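Local coordinates for protein diaminobutyrate-pyruvate transaminase and L-2,4-diaminobutyrate decarboxylase (Vibrio parahaemolyticus, PDB 2QMA) that probably uses pyridoxal 5'-phosphate to decarboxylate L-2,4-diaminobutyrate, this chain being the C-terminal decarboxylase domain of a longer protein that also carries an aminotransferase part, at residues A[322-334]-A[373-385]. Sequence-based numbering, arbitrary orientation.
Sequences DFHKLFYQTISCG and KRFDALKVFMTMQ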
loop_
_atom_site.group_PDB
_atom_site.type_symbol
_atom_site.label_atom_id
_atom_site.label_comp_id
_atom_site.label_asym_id
_atom_site.label_seq_id
_atom_site.Cartn_x
_atom_site.Cartn_y
_atom_site.Cartn_z
ATOM N N ASP A 322 -11.584 -6.113 -3.653
ATOM C CA ASP A 322 -10.880 -4.915 -4.120
ATOM C C ASP A 322 -11.837 -3.780 -4.332
ATOM O O ASP A 322 -12.565 -3.798 -5.318
ATOM C CB ASP A 322 -10.167 -5.181 -5.440
ATOM C CG ASP A 322 -8.688 -5.160 -5.298
ATOM O OD1 ASP A 322 -8.239 -5.014 -4.136
ATOM O OD2 ASP A 322 -7.975 -5.312 -6.326
ATOM N N PHE A 323 -11.844 -2.810 -3.416
ATOM C CA PHE A 323 -12.728 -1.657 -3.531
ATOM C C PHE A 323 -12.301 -0.694 -4.638
ATOM O O PHE A 323 -13.126 0.058 -5.156
ATOM C CB PHE A 323 -12.801 -0.916 -2.210
ATOM C CG PHE A 323 -13.248 -1.774 -1.066
ATOM C CD1 PHE A 323 -14.577 -2.144 -0.949
ATOM C CD2 PHE A 323 -12.321 -2.227 -0.124
ATOM C CE1 PHE A 323 -14.994 -2.953 0.095
ATOM C CE2 PHE A 323 -12.702 -3.035 0.917
ATOM C CZ PHE A 323 -14.046 -3.400 1.047
ATOM N N HIS A 324 -11.017 -0.723 -4.999
ATOM C CA HIS A 324 -10.540 0.156 -6.024
ATOM C C HIS A 324 -10.765 -0.414 -7.399
ATOM O O HIS A 324 -10.214 0.079 -8.366
ATOM C CB HIS A 324 -9.078 0.609 -5.800
ATOM C CG HIS A 324 -8.096 -0.510 -5.676
ATOM N ND1 HIS A 324 -7.814 -1.386 -6.707
ATOM C CD2 HIS A 324 -7.272 -0.851 -4.661
ATOM C CE1 HIS A 324 -6.871 -2.228 -6.326
ATOM N NE2 HIS A 324 -6.533 -1.933 -5.083
ATOM N N LYS A 325 -11.566 -1.469 -7.483
ATOM C CA LYS A 325 -12.083 -1.903 -8.764
ATOM C C LYS A 325 -13.564 -1.445 -8.874
ATOM O O LYS A 325 -13.849 -0.238 -9.047
ATOM C CB LYS A 325 -11.856 -3.417 -8.994
ATOM C CG LYS A 325 -10.378 -3.772 -9.268
ATOM C CD LYS A 325 -10.140 -5.273 -9.285
ATOM C CE LYS A 325 -8.828 -5.665 -9.924
ATOM N NZ LYS A 325 -7.568 -5.430 -9.170
ATOM N N LEU A 326 -14.504 -2.372 -8.742
ATOM C CA LEU A 326 -15.883 -2.060 -9.059
ATOM C C LEU A 326 -16.601 -1.275 -7.956
ATOM O O LEU A 326 -17.713 -0.778 -8.160
ATOM C CB LEU A 326 -16.605 -3.376 -9.356
ATOM C CG LEU A 326 -17.823 -3.518 -10.250
ATOM C CD1 LEU A 326 -17.784 -2.713 -11.551
ATOM C CD2 LEU A 326 -18.098 -5.043 -10.460
ATOM N N PHE A 327 -15.972 -1.128 -6.791
ATOM C CA PHE A 327 -16.530 -0.218 -5.755
ATOM C C PHE A 327 -16.121 1.262 -5.949
ATOM O O PHE A 327 -16.515 2.140 -5.163
ATOM C CB PHE A 327 -16.084 -0.625 -4.362
ATOM C CG PHE A 327 -16.705 -1.913 -3.820
ATOM C CD1 PHE A 327 -17.768 -1.872 -2.902
ATOM C CD2 PHE A 327 -16.140 -3.158 -4.136
ATOM C CE1 PHE A 327 -18.291 -3.062 -2.340
ATOM C CE2 PHE A 327 -16.651 -4.327 -3.607
ATOM C CZ PHE A 327 -17.723 -4.286 -2.690
ATOM N N TYR A 328 -15.322 1.522 -6.981
ATOM C CA TYR A 328 -14.921 2.892 -7.379
ATOM C C TYR A 328 -14.065 3.698 -6.397
ATOM O O TYR A 328 -13.946 4.922 -6.531
ATOM C CB TYR A 328 -16.176 3.703 -7.692
ATOM C CG TYR A 328 -17.086 3.019 -8.680
ATOM C CD1 TYR A 328 -16.692 2.842 -10.014
ATOM C CD2 TYR A 328 -18.380 2.638 -8.309
ATOM C CE1 TYR A 328 -17.548 2.254 -10.955
ATOM C CE2 TYR A 328 -19.269 2.049 -9.269
ATOM C CZ TYR A 328 -18.819 1.855 -10.577
ATOM O OH TYR A 328 -19.646 1.275 -11.507
ATOM N N GLN A 329 -13.472 3.021 -5.412
ATOM C CA GLN A 329 -12.583 3.692 -4.478
ATOM C C GLN A 329 -11.233 3.992 -5.152
ATOM O O GLN A 329 -10.808 3.248 -6.035
ATOM C CB GLN A 329 -12.395 2.828 -3.198
ATOM C CG GLN A 329 -13.759 2.451 -2.561
ATOM C CD GLN A 329 -14.650 3.683 -2.302
ATOM O OE1 GLN A 329 -14.416 4.438 -1.359
ATOM N NE2 GLN A 329 -15.649 3.895 -3.159
ATOM N N THR A 330 -10.547 5.044 -4.708
ATOM C CA THR A 330 -9.195 5.308 -5.180
ATOM C C THR A 330 -8.182 4.209 -4.734
ATOM O O THR A 330 -8.282 3.628 -3.628
ATOM C CB THR A 330 -8.674 6.673 -4.699
ATOM O OG1 THR A 330 -8.869 6.767 -3.298
ATOM C CG2 THR A 330 -9.408 7.879 -5.388
ATOM N N ILE A 331 -7.212 3.923 -5.594
ATOM C CA ILE A 331 -6.097 3.042 -5.182
ATOM C C ILE A 331 -5.331 3.647 -4.002
ATOM O O ILE A 331 -5.093 4.841 -4.026
ATOM C CB ILE A 331 -5.143 2.791 -6.370
ATOM C CG1 ILE A 331 -5.899 2.095 -7.515
ATOM C CG2 ILE A 331 -3.877 2.004 -5.930
ATOM C CD1 ILE A 331 -5.346 2.505 -8.887
ATOM N N SER A 332 -4.957 2.897 -2.943
ATOM C CA SER A 332 -5.312 1.495 -2.646
ATOM C C SER A 332 -6.545 1.408 -1.774
ATOM O O SER A 332 -6.825 2.302 -0.942
ATOM C CB SER A 332 -4.168 0.847 -1.854
ATOM O OG SER A 332 -3.704 1.775 -0.852
ATOM N N CYS A 333 -7.292 0.320 -1.927
ATOM C CA CYS A 333 -8.431 0.101 -1.047
ATOM C C CYS A 333 -8.821 -1.345 -1.310
ATOM O O CYS A 333 -9.511 -1.626 -2.289
ATOM C CB CYS A 333 -9.567 1.071 -1.371
ATOM S SG CYS A 333 -10.837 1.219 -0.083
ATOM N N GLY A 334 -8.340 -2.256 -0.473
ATOM C CA GLY A 334 -8.768 -3.669 -0.579
ATOM C C GLY A 334 -8.848 -4.270 0.814
ATOM O O GLY A 334 -8.411 -3.656 1.772
ATOM N N LYS A 373 0.577 1.555 7.863
ATOM C CA LYS A 373 -0.409 1.446 6.790
ATOM C C LYS A 373 -1.424 2.595 6.841
ATOM O O LYS A 373 -1.664 3.187 7.909
ATOM C CB LYS A 373 -0.940 0.030 6.507
ATOM C CG LYS A 373 -2.206 -0.505 7.260
ATOM C CD LYS A 373 -2.923 -1.534 6.431
ATOM C CE LYS A 373 -4.483 -1.470 6.638
ATOM N NZ LYS A 373 -4.979 -2.045 7.930
ATOM N N ARG A 374 -1.914 2.954 5.660
ATOM C CA ARG A 374 -2.717 4.155 5.527
ATOM C C ARG A 374 -4.202 3.876 5.774
ATOM O O ARG A 374 -4.680 2.732 5.733
ATOM C CB ARG A 374 -2.427 4.956 4.229
ATOM C CG ARG A 374 -3.211 4.603 3.050
ATOM C CD ARG A 374 -2.626 5.063 1.717
ATOM N NE ARG A 374 -2.561 6.521 1.531
ATOM C CZ ARG A 374 -3.576 7.289 1.104
ATOM N NH1 ARG A 374 -3.397 8.614 0.965
ATOM N NH2 ARG A 374 -4.752 6.755 0.799
ATOM N N PHE A 375 -4.904 4.962 6.082
ATOM C CA PHE A 375 -6.304 4.923 6.508
ATOM C C PHE A 375 -7.244 4.797 5.281
ATOM O O PHE A 375 -8.177 5.592 5.102
ATOM C CB PHE A 375 -6.545 6.209 7.361
ATOM C CG PHE A 375 -7.929 6.305 8.019
ATOM C CD1 PHE A 375 -8.794 5.210 8.100
ATOM C CD2 PHE A 375 -8.325 7.514 8.593
ATOM C CE1 PHE A 375 -10.054 5.324 8.720
ATOM C CE2 PHE A 375 -9.590 7.638 9.218
ATOM C CZ PHE A 375 -10.442 6.532 9.276
ATOM N N ASP A 376 -7.018 3.792 4.443
ATOM C CA ASP A 376 -7.881 3.603 3.281
ATOM C C ASP A 376 -9.388 3.298 3.597
ATOM O O ASP A 376 -10.292 3.531 2.768
ATOM C CB ASP A 376 -7.311 2.499 2.366
ATOM C CG ASP A 376 -6.009 2.905 1.711
ATOM O OD1 ASP A 376 -5.957 4.053 1.249
ATOM O OD2 ASP A 376 -5.041 2.085 1.684
ATOM N N ALA A 377 -9.638 2.755 4.774
ATOM C CA ALA A 377 -10.989 2.297 5.133
ATOM C C ALA A 377 -11.919 3.512 5.206
ATOM O O ALA A 377 -13.150 3.361 5.137
ATOM C CB ALA A 377 -10.963 1.556 6.452
ATOM N N LEU A 378 -11.334 4.712 5.308
ATOM C CA LEU A 378 -12.157 5.950 5.421
ATOM C C LEU A 378 -12.957 6.119 4.143
ATOM O O LEU A 378 -14.129 6.486 4.190
ATOM C CB LEU A 378 -11.339 7.215 5.766
ATOM C CG LEU A 378 -12.157 8.538 5.902
ATOM C CD1 LEU A 378 -13.090 8.518 7.117
ATOM C CD2 LEU A 378 -11.272 9.831 5.958
ATOM N N LYS A 379 -12.343 5.767 3.007
ATOM C CA LYS A 379 -12.990 5.835 1.711
ATOM C C LYS A 379 -14.319 5.048 1.731
ATOM O O LYS A 379 -15.345 5.609 1.359
ATOM C CB LYS A 379 -12.091 5.269 0.612
ATOM C CG LYS A 379 -10.743 5.968 0.479
ATOM C CD LYS A 379 -9.795 5.071 -0.344
ATOM C CE LYS A 379 -8.411 5.530 -0.219
ATOM N NZ LYS A 379 -7.537 4.886 -1.245
ATOM N N VAL A 380 -14.284 3.778 2.154
ATOM C CA VAL A 380 -15.493 2.954 2.143
ATOM C C VAL A 380 -16.473 3.502 3.196
ATOM O O VAL A 380 -17.696 3.525 2.970
ATOM C CB VAL A 380 -15.201 1.460 2.408
ATOM C CG1 VAL A 380 -16.486 0.630 2.293
ATOM C CG2 VAL A 380 -14.114 0.909 1.459
ATOM N N PHE A 381 -15.957 3.912 4.356
ATOM C CA PHE A 381 -16.797 4.410 5.450
ATOM C C PHE A 381 -17.606 5.608 4.944
ATOM O O PHE A 381 -18.830 5.663 5.144
ATOM C CB PHE A 381 -15.918 4.745 6.671
ATOM C CG PHE A 381 -16.657 5.283 7.873
ATOM C CD1 PHE A 381 -17.371 4.437 8.709
ATOM C CD2 PHE A 381 -16.550 6.627 8.222
ATOM C CE1 PHE A 381 -17.986 4.921 9.858
ATOM C CE2 PHE A 381 -17.177 7.111 9.367
ATOM C CZ PHE A 381 -17.884 6.257 10.183
HETATM N N MSE A 382 -16.942 6.530 4.244
HETATM C CA MSE A 382 -17.632 7.710 3.682
HETATM C C MSE A 382 -18.534 7.364 2.500
HETATM O O MSE A 382 -19.682 7.833 2.430
HETATM C CB MSE A 382 -16.634 8.815 3.304
HETATM C CG MSE A 382 -15.836 9.264 4.525
HETATM SE SE MSE A 382 -14.773 10.859 4.316
HETATM C CE MSE A 382 -16.107 11.994 3.460
ATOM N N THR A 383 -18.036 6.518 1.604
ATOM C CA THR A 383 -18.796 6.085 0.433
ATOM C C THR A 383 -20.151 5.437 0.804
ATOM O O THR A 383 -21.199 5.757 0.170
ATOM C CB THR A 383 -17.949 5.137 -0.444
ATOM O OG1 THR A 383 -17.009 5.903 -1.226
ATOM C CG2 THR A 383 -18.841 4.311 -1.353
HETATM N N MSE A 384 -20.156 4.570 1.824
HETATM C CA MSE A 384 -21.413 3.884 2.227
HETATM C C MSE A 384 -22.434 4.786 2.945
HETATM O O MSE A 384 -23.641 4.478 2.982
HETATM C CB MSE A 384 -21.124 2.619 3.037
HETATM C CG MSE A 384 -20.351 1.553 2.219
HETATM SE SE MSE A 384 -21.056 1.188 0.441
HETATM C CE MSE A 384 -20.045 2.400 -0.588
ATOM N N GLN A 385 -21.940 5.858 3.551
ATOM C CA GLN A 385 -22.820 6.875 4.140
ATOM C C GLN A 385 -23.480 7.778 3.109
ATOM O O GLN A 385 -24.603 8.276 3.342
ATOM C CB GLN A 385 -22.067 7.737 5.138
ATOM C CG GLN A 385 -21.697 7.033 6.429
ATOM C CD GLN A 385 -20.906 7.990 7.289
ATOM O OE1 GLN A 385 -21.462 8.944 7.833
ATOM N NE2 GLN A 385 -19.591 7.790 7.351
HETATM O O HOH W 1 -6.679 -0.497 1.524
#
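Lys379 reaches from the helix into the loop 322-334, its chain extended beyond CG. Its NZ donates to Thr330 O at 2.8 Å, from above the carbonyl plane. A second bond, to Ser332 O, is doubtful because the position of that oxygen is less sure. The ammonium also has a salt bridge to Glu119 of the same chain, which accepts a hydrogen bond from Thr330 OG1 as well.

Ser332 OG donates to Asp376 OD2 at 2.9 Å, from 42° out of the carboxylate plane. The other oxygen, OD1, takes Arg374 NH2 nearly along its C-O axis, at 3.0 Å. Lys379 NZ adds a weak bond to OD1. A water links Asp376 OD2 to Gly334 N.

Farther along the helix, Thr383 OG1 donates to Gln329 OE1 at 3.0 Å. The Gln329 chain bends at chi2 (-53°), which turns OE1 to Thr383 while NE2 bonds back to Phe327 O of its own loop. With OE1 and NE2 both engaged, the rotation of the amide is restrained.

The apolar part centres on Val380. Its CG2 sits over the Phe323 ring, 3.8 Å from the centroid, in a CH-pi contact. Cys333 SG touches the same methyl at 3.6 Å.

Arg374 also bridges Glu119 of its own chain through NH2 and Glu119 of the second subunit through NH1, so the network reaches the dimer interface. The loop carries Lys325, the predicted Schiff-base lysine, with no cofactor attached to it here. The loop 322-334 joins strands 318-322 and 334-338 of the seven-stranded sheet, as in fold-type I pyridoxal-phosphate enzymes.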